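Side-chain contacts in 450aa long hypothetical fmu protein (Pyrococcus horikoshii, PDB 2YXL), which probably transfers a methyl group from S-adenosylmethionine to carbon 5 of cytosines in RNA: residues 57-62 and 93-98; 154-159 and 179-184; 163-166 and 172-175; 243-248 and 346-351. One frame throughout, in Å; residues are numbered along the deposited sequence.

Interactions 1 and 3 are buried and each joins two helices, whereas interactions 2 and 4 are surface contacts made mainly through polar groups. Interaction 1 brings two acids together in the helical N-terminal part. Interaction 3 is mostly apolar packing around a threonine, edged by an exposed lysine, and shares helix 173-181 with interaction 2, where an asparagine reaches a carbonyl at the end of helix 147-155. Interaction 4, a lysine-glutamate salt bridge, lies closest to the centre of the chain and to the bound sinefungin. Lys62 ties interaction 1 to 2 through a probable hydrogen bond to Asn181 O; Pro350 packs on Tyr58 and Lys62, linking 1 to 4, and Val180 meets Gly347, linking 2 to 4.

Interaction 1: residues 57-62 and 93-98; sequences FYDIMK and AVDIAL
Asp59 faces Asp95 between helices 47-75 and 84-99, where the backbones come within 6.3 Å at the CA atoms of Ile60 and Asp95. With CG anti to the backbone N (chi1 -162°), Asp59 sends its OD2 branch to the other helix, 2.7 Å from OD2 and 3.2 Å from OD1 of Asp95. The two carboxylates are twisted by 52° and so do not lie flat on one another. OD1 of Asp59 serves its own helix, in a salt bridge with Lys63. One residue on, Ile60 supplies the apolar flank: its CG1 lies 3.5 Å from CG and OD1 of Asp95 and 3.6 Å from CB. Asp95 OD1 also receives a weak hydrogen bond from His100 NE2, and the same aspartate touches Ile56 and Ile67 of helix 47-75. The contact thus places a buried acid pair in an otherwise largely hydrophobic interface of the helical N-terminal part. Two acids buried side by side may favour a proton on one of them, while Lys63 and perhaps His100 would offset part of the negative charge.

Interaction 2: residues 154-159 and 179-184; sequences KYLAPS and SVNKRH
Asn181 reaches across to the backbone of Tyr155 where helix 147-155 stops, a side-chain amide bound to a carbonyl of the last helical turn, within the ferredoxin-like region of the RsmB/NOP family. The chain leaves the helix at Leu156, whose positive phi (55°) turns the backbone. The asparagine holds CG opposite its own carbonyl carbon (chi1 -72°), which projects the amide toward the end of helix 147-155. Its ND2 gives a nearly straight hydrogen bond of 3.0 Å to Tyr155 O, which lies in the amide plane although the donor stands well above the plane of that carbonyl. The other end of the amide is held as well, since OD1 accepts from Arg353 NH2, and the arginine also binds the carbonyls of Leu156 and Val180. With both ends engaged, the amide has a defined rotation. Leu156 leans over this group with its CD1 branch, 4.1 Å from Asn181 CG, while its side chain also rests on Lys62, Lys63 and Leu66 of helix 47-75. The ring of Tyr155 turns the other way and meets Phe177 almost parallel. A water completes the link, accepting from Asn181 ND2 at 2.9 Å and donating to Lys154 O at 3.0 Å.

Interaction 3: residues 163-166 and 172-175; sequences ERVK and ETED
Lys166 and Thr173 bring the two backbones together, their CA atoms 5.6 Å apart. Residues 163-166 belong to helix 159-169, and Thr173 lies in the opening turn of helix 173-181, so the contact forms right beside the short link between the two helices. Thr173 carries it from its side: the CB is directed at the preceding helix, and its two branches meet different partners. The methyl CG2, anti to the backbone N, packs against Val165 CG1 at 3.7 Å and Lys166 CG at 3.8 Å. The hydroxyl, set opposite the carbonyl carbon (chi1 -54°), comes to 3.3 Å from Lys166 CA and 3.5 Å from Lys166 CG; these are packing contacts, and the polar need of OG1 is met by a hydrogen bond with Gly170 O in the link. Val165 points inward with CG1 leading, and continues the apolar layer onto Phe176 and Phe177 of the second helix. Lys166 lies across Thr173 at about a right angle. It touches with the base of its chain, after which the extended aliphatic part carries the ammonium away to the exposed side. A buried methyl pair is therefore bordered by the stem of a surface lysine. Thr173 in this protein both fills the angle between the helices and bonds to the turn, in what is the packing of two consecutive helices joined by a short turn, here within the family's ferredoxin-like region.

Interaction 4: residues 243-248 and 346-351; sequences VQEEAS and IGKNPE
Lys348 and Glu245 approach from opposite directions and join in a salt bridge, NZ to OE2 at 3.1 Å. As a hydrogen bond it is weak. The lysine is stretched out, with CG anti to the backbone N (chi1 -176°) and the rest of the chain extended, so that it spans the gap between backbones whose nearest CA atoms are 9.7 Å apart. Glu245 instead bends at chi2 (-65°), which brings OE2 alongside the last part of the lysine chain, 3.0 Å from CD and 3.3 Å from CE of Lys348 as well as near NZ. Lys348 NZ also lies 3.8 Å from Glu245 CG.

Neighbouring polar groups have partners of their own. Gln244 bonds through OE1 to Arg190 and through its carbonyl to Ser188, and Glu246 engages Ser215 with OE1 and both Arg217 and Tyr420 with OE2. On the loop side, Asn349 OD1 accepts from Gln32, and Glu351 OE2 pairs with Lys29 and Ser31.

The side chain of Glu245 is about 8 Å from that of Cys390, the predicted nucleophile, and about 9 Å from bound sinefungin, so the bridge borders the active-site region without touching the ligand. In the fold, Glu245 is the N-cap residue of helix 246-255, just after strand 241-243 at the edge of the four-stranded antiparallel sheet; Lys348 comes from the loop between strand 331-337 and helix 352-355, whose Pro350 packs on helix 47-75.

Interaction 1: residues 57-62 and 93-98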
loop_
_atom_site.group_PDB
_atom_site.type_symbol
_atom_site.label_atom_id
_atom_site.label_comp_id
_atom_site.label_asym_id
_atom_site.label_seq_id
_atom_site.Cartn_x
_atom_site.Cartn_y
_atom_site.Cartn_z
ATOM N N PHE A 57 -7.141 6.198 -12.855
ATOM C CA PHE A 57 -6.102 6.441 -11.856
ATOM C C PHE A 57 -5.197 5.223 -11.672
ATOM O O PHE A 57 -3.975 5.326 -11.816
ATOM C CB PHE A 57 -6.740 6.858 -10.523
ATOM C CG PHE A 57 -5.750 7.142 -9.428
ATOM C CD1 PHE A 57 -5.419 6.157 -8.497
ATOM C CD2 PHE A 57 -5.158 8.398 -9.313
ATOM C CE1 PHE A 57 -4.504 6.414 -7.475
ATOM C CE2 PHE A 57 -4.242 8.668 -8.295
ATOM C CZ PHE A 57 -3.916 7.672 -7.372
ATOM N N TYR A 58 -5.797 4.074 -11.373
ATOM C CA TYR A 58 -5.036 2.841 -11.171
ATOM C C TYR A 58 -4.432 2.270 -12.452
ATOM O O TYR A 58 -3.409 1.591 -12.403
ATOM C CB TYR A 58 -5.877 1.778 -10.452
ATOM C CG TYR A 58 -6.111 2.082 -8.989
ATOM C CD1 TYR A 58 -7.401 2.270 -8.496
ATOM C CD2 TYR A 58 -5.037 2.195 -8.098
ATOM C CE1 TYR A 58 -7.623 2.552 -7.153
ATOM C CE2 TYR A 58 -5.246 2.482 -6.752
ATOM C CZ TYR A 58 -6.541 2.657 -6.287
ATOM O OH TYR A 58 -6.762 2.937 -4.959
ATOM N N ASP A 59 -5.062 2.539 -13.591
ATOM C CA ASP A 59 -4.509 2.136 -14.879
ATOM C C ASP A 59 -3.198 2.881 -15.155
ATOM O O ASP A 59 -2.239 2.289 -15.656
ATOM C CB ASP A 59 -5.522 2.390 -16.000
ATOM C CG ASP A 59 -5.201 1.620 -17.267
ATOM O OD1 ASP A 59 -5.072 0.382 -17.204
ATOM O OD2 ASP A 59 -5.097 2.251 -18.335
ATOM N N ILE A 60 -3.163 4.172 -14.820
ATOM C CA ILE A 60 -1.957 4.985 -14.973
ATOM C C ILE A 60 -0.861 4.519 -14.002
ATOM O O ILE A 60 0.289 4.323 -14.405
ATOM C CB ILE A 60 -2.242 6.507 -14.790
ATOM C CG1 ILE A 60 -3.179 7.020 -15.893
ATOM C CG2 ILE A 60 -0.938 7.308 -14.783
ATOM C CD1 ILE A 60 -3.827 8.362 -15.607
ATOM N N MET A 61 -1.225 4.336 -12.735
ATOM C CA MET A 61 -0.280 3.863 -11.723
ATOM C C MET A 61 0.338 2.527 -12.128
ATOM O O MET A 61 1.554 2.353 -12.065
ATOM C CB MET A 61 -0.951 3.751 -10.343
ATOM C CG MET A 61 -1.356 5.088 -9.723
ATOM S SD MET A 61 0.005 6.269 -9.704
ATOM C CE MET A 61 -0.738 7.672 -8.880
ATOM N N LYS A 62 -0.513 1.603 -12.570
ATOM C CA LYS A 62 -0.100 0.263 -12.978
ATOM C C LYS A 62 0.865 0.262 -14.169
ATOM O O LYS A 62 1.817 -0.518 -14.190
ATOM C CB LYS A 62 -1.346 -0.577 -13.276
ATOM C CG LYS A 62 -1.112 -2.043 -13.584
ATOM C CD LYS A 62 -2.398 -2.858 -13.428
ATOM C CE LYS A 62 -3.509 -2.405 -14.382
ATOM N NZ LYS A 62 -4.795 -3.140 -14.138
ATOM N N ALA A 93 -3.083 11.893 -20.550
ATOM C CA ALA A 93 -3.419 11.947 -21.975
ATOM C C ALA A 93 -2.988 10.692 -22.734
ATOM O O ALA A 93 -3.747 10.172 -23.552
ATOM C CB ALA A 93 -2.831 13.199 -22.623
ATOM N N VAL A 94 -1.776 10.213 -22.460
ATOM C CA VAL A 94 -1.248 9.008 -23.107
ATOM C C VAL A 94 -2.076 7.776 -22.733
ATOM O O VAL A 94 -2.397 6.954 -23.591
ATOM C CB VAL A 94 0.262 8.794 -22.791
ATOM C CG1 VAL A 94 0.724 7.389 -23.188
ATOM C CG2 VAL A 94 1.109 9.856 -23.494
ATOM N N ASP A 95 -2.438 7.670 -21.457
ATOM C CA ASP A 95 -3.259 6.560 -20.978
ATOM C C ASP A 95 -4.660 6.567 -21.592
ATOM O O ASP A 95 -5.187 5.518 -21.977
ATOM C CB ASP A 95 -3.363 6.594 -19.455
ATOM C CG ASP A 95 -3.999 5.349 -18.891
ATOM O OD1 ASP A 95 -5.117 5.448 -18.342
ATOM O OD2 ASP A 95 -3.387 4.267 -19.006
ATOM N N ILE A 96 -5.257 7.754 -21.675
ATOM C CA ILE A 96 -6.595 7.902 -22.237
ATOM C C ILE A 96 -6.589 7.599 -23.739
ATOM O O ILE A 96 -7.468 6.888 -24.234
ATOM C CB ILE A 96 -7.216 9.283 -21.894
ATOM C CG1 ILE A 96 -7.725 9.271 -20.447
ATOM C CG2 ILE A 96 -8.356 9.625 -22.838
ATOM C CD1 ILE A 96 -8.132 10.625 -19.898
ATOM N N ALA A 97 -5.581 8.110 -24.444
ATOM C CA ALA A 97 -5.458 7.911 -25.891
ATOM C C ALA A 97 -5.161 6.461 -26.282
ATOM O O ALA A 97 -5.705 5.962 -27.265
ATOM C CB ALA A 97 -4.406 8.843 -26.477
ATOM N N LEU A 98 -4.305 5.793 -25.514
ATOM C CA LEU A 98 -3.890 4.431 -25.846
ATOM C C LEU A 98 -4.878 3.356 -25.413
ATOM O O LEU A 98 -5.013 2.338 -26.090
ATOM C CB LEU A 98 -2.513 4.109 -25.252
ATOM C CG LEU A 98 -1.251 4.802 -25.776
ATOM C CD1 LEU A 98 -0.022 4.144 -25.155
ATOM C CD2 LEU A 98 -1.162 4.780 -27.298
#

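Interaction 2: residues 154-159 and 179-184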
loop_
_atom_site.group_PDB
_atom_site.type_symbol
_atom_site.label_atom_id
_atom_site.label_comp_id
_atom_site.label_asym_id
_atom_site.label_seq_id
_atom_site.Cartn_x
_atom_site.Cartn_y
_atom_site.Cartn_z
ATOM N N LYS A 154 3.183 -7.504 -21.215
ATOM C CA LYS A 154 2.271 -8.565 -20.787
ATOM C C LYS A 154 2.039 -8.571 -19.277
ATOM O O LYS A 154 0.911 -8.771 -18.822
ATOM C CB LYS A 154 2.738 -9.944 -21.266
ATOM C CG LYS A 154 2.197 -10.332 -22.635
ATOM C CD LYS A 154 2.132 -11.848 -22.804
ATOM C CE LYS A 154 1.434 -12.229 -24.105
ATOM N NZ LYS A 154 1.286 -13.705 -24.258
ATOM N N TYR A 155 3.102 -8.357 -18.506
ATOM C CA TYR A 155 2.997 -8.361 -17.049
ATOM C C TYR A 155 2.764 -6.971 -16.464
ATOM O O TYR A 155 2.433 -6.844 -15.284
ATOM C CB TYR A 155 4.238 -8.991 -16.407
ATOM C CG TYR A 155 4.436 -10.468 -16.688
ATOM C CD1 TYR A 155 5.694 -11.049 -16.549
ATOM C CD2 TYR A 155 3.377 -11.284 -17.092
ATOM C CE1 TYR A 155 5.896 -12.404 -16.799
ATOM C CE2 TYR A 155 3.570 -12.639 -17.350
ATOM C CZ TYR A 155 4.833 -13.190 -17.200
ATOM O OH TYR A 155 5.041 -14.527 -17.450
ATOM N N LEU A 156 2.931 -5.941 -17.294
ATOM C CA LEU A 156 2.874 -4.539 -16.859
ATOM C C LEU A 156 3.858 -4.291 -15.711
ATOM O O LEU A 156 3.490 -3.773 -14.657
ATOM C CB LEU A 156 1.440 -4.118 -16.487
ATOM C CG LEU A 156 0.298 -4.397 -17.481
ATOM C CD1 LEU A 156 -1.051 -4.005 -16.890
ATOM C CD2 LEU A 156 0.515 -3.706 -18.822
ATOM N N ALA A 157 5.111 -4.679 -15.933
ATOM C CA ALA A 157 6.147 -4.633 -14.901
ATOM C C ALA A 157 7.539 -4.489 -15.521
ATOM O O ALA A 157 7.754 -4.933 -16.651
ATOM C CB ALA A 157 6.081 -5.891 -14.034
ATOM N N PRO A 158 8.489 -3.873 -14.785
ATOM C CA PRO A 158 9.849 -3.761 -15.323
ATOM C C PRO A 158 10.544 -5.118 -15.369
ATOM O O PRO A 158 10.265 -5.987 -14.539
ATOM C CB PRO A 158 10.548 -2.829 -14.331
ATOM C CG PRO A 158 9.795 -2.987 -13.065
ATOM C CD PRO A 158 8.371 -3.260 -13.448
ATOM N N SER A 159 11.439 -5.280 -16.339
ATOM C CA SER A 159 12.114 -6.553 -16.603
ATOM C C SER A 159 12.853 -7.135 -15.394
ATOM O O SER A 159 12.841 -8.351 -15.188
ATOM C CB SER A 159 13.073 -6.405 -17.789
ATOM O OG SER A 159 13.454 -7.674 -18.293
ATOM N N SER A 179 -2.940 -11.500 -10.684
ATOM C CA SER A 179 -3.598 -11.081 -9.443
ATOM C C SER A 179 -3.300 -9.639 -9.012
ATOM O O SER A 179 -4.152 -8.995 -8.404
ATOM C CB SER A 179 -3.286 -12.045 -8.301
ATOM O OG SER A 179 -1.918 -11.983 -7.935
ATOM N N VAL A 180 -2.103 -9.135 -9.316
ATOM C CA VAL A 180 -1.774 -7.733 -9.011
ATOM C C VAL A 180 -2.166 -6.774 -10.144
ATOM O O VAL A 180 -2.021 -5.557 -10.014
ATOM C CB VAL A 180 -0.284 -7.521 -8.572
ATOM C CG1 VAL A 180 0.032 -8.308 -7.304
ATOM C CG2 VAL A 180 0.693 -7.864 -9.695
ATOM N N ASN A 181 -2.681 -7.332 -11.240
ATOM C CA ASN A 181 -3.160 -6.533 -12.371
ATOM C C ASN A 181 -4.679 -6.398 -12.478
ATOM O O ASN A 181 -5.165 -5.580 -13.259
ATOM C CB ASN A 181 -2.588 -7.056 -13.694
ATOM C CG ASN A 181 -1.110 -6.742 -13.860
ATOM O OD1 ASN A 181 -0.551 -5.909 -13.145
ATOM N ND2 ASN A 181 -0.466 -7.418 -14.803
ATOM N N LYS A 182 -5.420 -7.186 -11.699
ATOM C CA LYS A 182 -6.886 -7.218 -11.806
ATOM C C LYS A 182 -7.588 -6.008 -11.178
ATOM O O LYS A 182 -7.157 -5.480 -10.151
ATOM C CB LYS A 182 -7.486 -8.546 -11.290
ATOM C CG LYS A 182 -7.082 -8.965 -9.874
ATOM C CD LYS A 182 -7.819 -10.241 -9.430
ATOM C CE LYS A 182 -7.112 -10.966 -8.273
ATOM N NZ LYS A 182 -7.010 -10.166 -7.013
ATOM N N ARG A 183 -8.681 -5.599 -11.824
ATOM C CA ARG A 183 -9.507 -4.457 -11.420
ATOM C C ARG A 183 -11.000 -4.798 -11.612
ATOM O O ARG A 183 -11.439 -4.935 -12.759
ATOM C CB ARG A 183 -9.133 -3.220 -12.258
ATOM C CG ARG A 183 -8.979 -3.492 -13.768
ATOM C CD ARG A 183 -9.109 -2.226 -14.609
ATOM N NE ARG A 183 -9.069 -2.502 -16.048
ATOM C CZ ARG A 183 -8.854 -1.586 -16.993
ATOM N NH1 ARG A 183 -8.841 -1.939 -18.273
ATOM N NH2 ARG A 183 -8.647 -0.317 -16.668
ATOM N N HIS A 184 -11.808 -4.956 -10.552
ATOM C CA HIS A 184 -11.462 -4.920 -9.113
ATOM C C HIS A 184 -11.521 -3.537 -8.439
ATOM O O HIS A 184 -10.776 -2.624 -8.797
ATOM C CB HIS A 184 -10.165 -5.683 -8.797
ATOM C CG HIS A 184 -9.475 -5.214 -7.558
ATOM N ND1 HIS A 184 -8.329 -4.450 -7.594
ATOM C CD2 HIS A 184 -9.776 -5.385 -6.250
ATOM C CE1 HIS A 184 -7.946 -4.181 -6.358
ATOM N NE2 HIS A 184 -8.809 -4.735 -5.524
HETATM O O HOH W 1 -0.684 -9.809 -16.439
#

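Interaction 3: residues 163-166 and 172-175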
loop_
_atom_site.group_PDB
_atom_site.type_symbol
_atom_site.label_atom_id
_atom_site.label_comp_id
_atom_site.label_asym_id
_atom_site.label_seq_id
_atom_site.Cartn_x
_atom_site.Cartn_y
_atom_site.Cartn_z
ATOM N N GLU A 163 12.008 -10.751 -13.654
ATOM C CA GLU A 163 13.091 -11.704 -13.454
ATOM C C GLU A 163 13.185 -12.128 -11.987
ATOM O O GLU A 163 13.271 -13.319 -11.681
ATOM C CB GLU A 163 14.418 -11.099 -13.929
ATOM C CG GLU A 163 15.457 -12.124 -14.388
ATOM C CD GLU A 163 15.039 -12.871 -15.651
ATOM O OE1 GLU A 163 15.249 -14.104 -15.706
ATOM O OE2 GLU A 163 14.497 -12.233 -16.582
ATOM N N ARG A 164 13.143 -11.144 -11.091
ATOM C CA ARG A 164 13.244 -11.378 -9.651
ATOM C C ARG A 164 12.071 -12.199 -9.103
ATOM O O ARG A 164 12.263 -13.038 -8.224
ATOM C CB ARG A 164 13.371 -10.043 -8.906
ATOM C CG ARG A 164 13.926 -10.133 -7.489
ATOM C CD ARG A 164 15.412 -10.462 -7.470
ATOM N NE ARG A 164 15.979 -10.322 -6.130
ATOM C CZ ARG A 164 16.647 -9.253 -5.702
ATOM N NH1 ARG A 164 16.852 -8.215 -6.507
ATOM N NH2 ARG A 164 17.121 -9.225 -4.464
ATOM N N VAL A 165 10.867 -11.960 -9.624
ATOM C CA VAL A 165 9.685 -12.748 -9.254
ATOM C C VAL A 165 9.810 -14.190 -9.766
ATOM O O VAL A 165 9.495 -15.138 -9.039
ATOM C CB VAL A 165 8.359 -12.089 -9.738
ATOM C CG1 VAL A 165 7.162 -13.001 -9.487
ATOM C CG2 VAL A 165 8.138 -10.748 -9.047
ATOM N N LYS A 166 10.291 -14.352 -11.001
ATOM C CA LYS A 166 10.537 -15.684 -11.577
ATOM C C LYS A 166 11.472 -16.542 -10.725
ATOM O O LYS A 166 11.272 -17.751 -10.612
ATOM C CB LYS A 166 11.070 -15.586 -13.011
ATOM C CG LYS A 166 9.997 -15.713 -14.083
ATOM C CD LYS A 166 10.579 -15.538 -15.480
ATOM C CE LYS A 166 9.477 -15.498 -16.536
ATOM N NZ LYS A 166 10.002 -15.226 -17.905
ATOM N N GLU A 172 4.444 -19.935 -11.185
ATOM C CA GLU A 172 3.370 -19.096 -10.649
ATOM C C GLU A 172 3.524 -17.606 -10.962
ATOM O O GLU A 172 2.664 -16.804 -10.592
ATOM C CB GLU A 172 3.234 -19.314 -9.136
ATOM C CG GLU A 172 2.701 -20.692 -8.752
ATOM C CD GLU A 172 2.581 -20.899 -7.249
ATOM O OE1 GLU A 172 2.534 -19.905 -6.492
ATOM O OE2 GLU A 172 2.523 -22.071 -6.823
ATOM N N THR A 173 4.607 -17.243 -11.652
ATOM C CA THR A 173 4.912 -15.840 -11.970
ATOM C C THR A 173 3.786 -15.142 -12.738
ATOM O O THR A 173 3.415 -14.014 -12.407
ATOM C CB THR A 173 6.252 -15.706 -12.741
ATOM O OG1 THR A 173 7.295 -16.346 -11.999
ATOM C CG2 THR A 173 6.628 -14.243 -12.953
ATOM N N GLU A 174 3.248 -15.814 -13.755
ATOM C CA GLU A 174 2.158 -15.263 -14.562
ATOM C C GLU A 174 0.903 -15.001 -13.723
ATOM O O GLU A 174 0.288 -13.941 -13.837
ATOM C CB GLU A 174 1.842 -16.180 -15.750
ATOM C CG GLU A 174 0.870 -15.581 -16.766
ATOM C CD GLU A 174 0.726 -16.410 -18.035
ATOM O OE1 GLU A 174 0.510 -15.807 -19.107
ATOM O OE2 GLU A 174 0.824 -17.655 -17.972
ATOM N N ASP A 175 0.542 -15.965 -12.877
ATOM C CA ASP A 175 -0.620 -15.838 -11.995
ATOM C C ASP A 175 -0.463 -14.705 -10.979
ATOM O O ASP A 175 -1.432 -13.992 -10.686
ATOM C CB ASP A 175 -0.908 -17.161 -11.278
ATOM C CG ASP A 175 -1.537 -18.198 -12.192
ATOM O OD1 ASP A 175 -2.350 -17.821 -13.065
ATOM O OD2 ASP A 175 -1.226 -19.397 -12.029
#

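Interaction 4: residues 243-248 and 346-351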
loop_
_atom_site.group_PDB
_atom_site.type_symbol
_atom_site.label_atom_id
_atom_site.label_comp_id
_atom_site.label_asym_id
_atom_site.label_seq_id
_atom_site.Cartn_x
_atom_site.Cartn_y
_atom_site.Cartn_z
ATOM N N VAL A 243 -8.811 0.945 7.907
ATOM C CA VAL A 243 -8.313 0.306 6.685
ATOM C C VAL A 243 -7.109 -0.578 7.003
ATOM O O VAL A 243 -6.078 -0.092 7.458
ATOM C CB VAL A 243 -7.930 1.343 5.587
ATOM C CG1 VAL A 243 -7.437 0.642 4.322
ATOM C CG2 VAL A 243 -9.112 2.244 5.257
ATOM N N GLN A 244 -7.257 -1.878 6.771
ATOM C CA GLN A 244 -6.181 -2.841 6.985
ATOM C C GLN A 244 -6.394 -4.072 6.114
ATOM O O GLN A 244 -7.514 -4.568 5.994
ATOM C CB GLN A 244 -6.092 -3.255 8.464
ATOM C CG GLN A 244 -4.949 -4.221 8.764
ATOM C CD GLN A 244 -4.808 -4.573 10.236
ATOM O OE1 GLN A 244 -5.716 -5.145 10.848
ATOM N NE2 GLN A 244 -3.647 -4.258 10.807
ATOM N N GLU A 245 -5.308 -4.560 5.522
ATOM C CA GLU A 245 -5.327 -5.793 4.744
ATOM C C GLU A 245 -5.479 -7.002 5.652
ATOM O O GLU A 245 -5.074 -6.969 6.816
ATOM C CB GLU A 245 -4.051 -5.930 3.906
ATOM C CG GLU A 245 -3.839 -4.830 2.865
ATOM C CD GLU A 245 -4.896 -4.816 1.761
ATOM O OE1 GLU A 245 -5.612 -5.825 1.564
ATOM O OE2 GLU A 245 -5.007 -3.779 1.078
ATOM N N GLU A 246 -6.068 -8.069 5.111
ATOM C CA GLU A 246 -6.257 -9.315 5.850
ATOM C C GLU A 246 -4.932 -9.842 6.420
ATOM O O GLU A 246 -4.862 -10.217 7.592
ATOM C CB GLU A 246 -6.929 -10.372 4.965
ATOM C CG GLU A 246 -7.349 -11.637 5.707
ATOM C CD GLU A 246 -7.764 -12.752 4.768
ATOM O OE1 GLU A 246 -8.984 -12.981 4.615
ATOM O OE2 GLU A 246 -6.880 -13.393 4.166
ATOM N N ALA A 247 -3.893 -9.851 5.585
ATOM C CA ALA A 247 -2.562 -10.314 5.982
ATOM C C ALA A 247 -2.001 -9.558 7.193
ATOM O O ALA A 247 -1.386 -10.155 8.078
ATOM C CB ALA A 247 -1.601 -10.234 4.804
ATOM N N SER A 248 -2.232 -8.247 7.229
ATOM C CA SER A 248 -1.797 -7.413 8.344
ATOM C C SER A 248 -2.545 -7.712 9.642
ATOM O O SER A 248 -1.965 -7.640 10.726
ATOM C CB SER A 248 -1.936 -5.937 7.986
ATOM O OG SER A 248 -1.050 -5.585 6.937
ATOM N N ILE A 346 2.005 -4.399 -4.564
ATOM C CA ILE A 346 1.918 -3.830 -5.917
ATOM C C ILE A 346 0.556 -4.002 -6.625
ATOM O O ILE A 346 0.330 -3.428 -7.692
ATOM C CB ILE A 346 3.091 -4.269 -6.849
ATOM C CG1 ILE A 346 3.116 -5.787 -7.052
ATOM C CG2 ILE A 346 4.423 -3.722 -6.327
ATOM C CD1 ILE A 346 3.907 -6.217 -8.282
ATOM N N GLY A 347 -0.337 -4.787 -6.027
ATOM C CA GLY A 347 -1.720 -4.872 -6.492
ATOM C C GLY A 347 -2.548 -3.732 -5.931
ATOM O O GLY A 347 -3.434 -3.206 -6.604
ATOM N N LYS A 348 -2.236 -3.346 -4.696
ATOM C CA LYS A 348 -2.935 -2.281 -3.983
ATOM C C LYS A 348 -2.395 -0.894 -4.355
ATOM O O LYS A 348 -3.173 0.037 -4.581
ATOM C CB LYS A 348 -2.824 -2.523 -2.474
ATOM C CG LYS A 348 -3.585 -1.538 -1.599
ATOM C CD LYS A 348 -3.169 -1.673 -0.137
ATOM C CE LYS A 348 -3.957 -0.719 0.753
ATOM N NZ LYS A 348 -3.823 -1.091 2.190
ATOM N N ASN A 349 -1.070 -0.758 -4.399
ATOM C CA ASN A 349 -0.422 0.474 -4.856
ATOM C C ASN A 349 0.414 0.172 -6.093
ATOM O O ASN A 349 1.631 -0.003 -5.998
ATOM C CB ASN A 349 0.461 1.083 -3.765
ATOM C CG ASN A 349 -0.277 1.309 -2.468
ATOM O OD1 ASN A 349 -1.150 2.173 -2.374
ATOM N ND2 ASN A 349 0.087 0.543 -1.446
ATOM N N PRO A 350 -0.237 0.121 -7.266
ATOM C CA PRO A 350 0.394 -0.426 -8.464
ATOM C C PRO A 350 1.670 0.297 -8.904
ATOM O O PRO A 350 2.572 -0.343 -9.446
ATOM C CB PRO A 350 -0.703 -0.297 -9.524
ATOM C CG PRO A 350 -1.972 -0.212 -8.747
ATOM C CD PRO A 350 -1.611 0.575 -7.539
ATOM N N GLU A 351 1.750 1.601 -8.659
ATOM C CA GLU A 351 2.898 2.398 -9.112
ATOM C C GLU A 351 4.231 2.014 -8.458
ATOM O O GLU A 351 5.295 2.301 -9.010
ATOM C CB GLU A 351 2.630 3.904 -8.966
ATOM C CG GLU A 351 2.685 4.453 -7.542
ATOM C CD GLU A 351 1.368 4.351 -6.790
ATOM O OE1 GLU A 351 0.554 3.445 -7.081
ATOM O OE2 GLU A 351 1.150 5.188 -5.890
#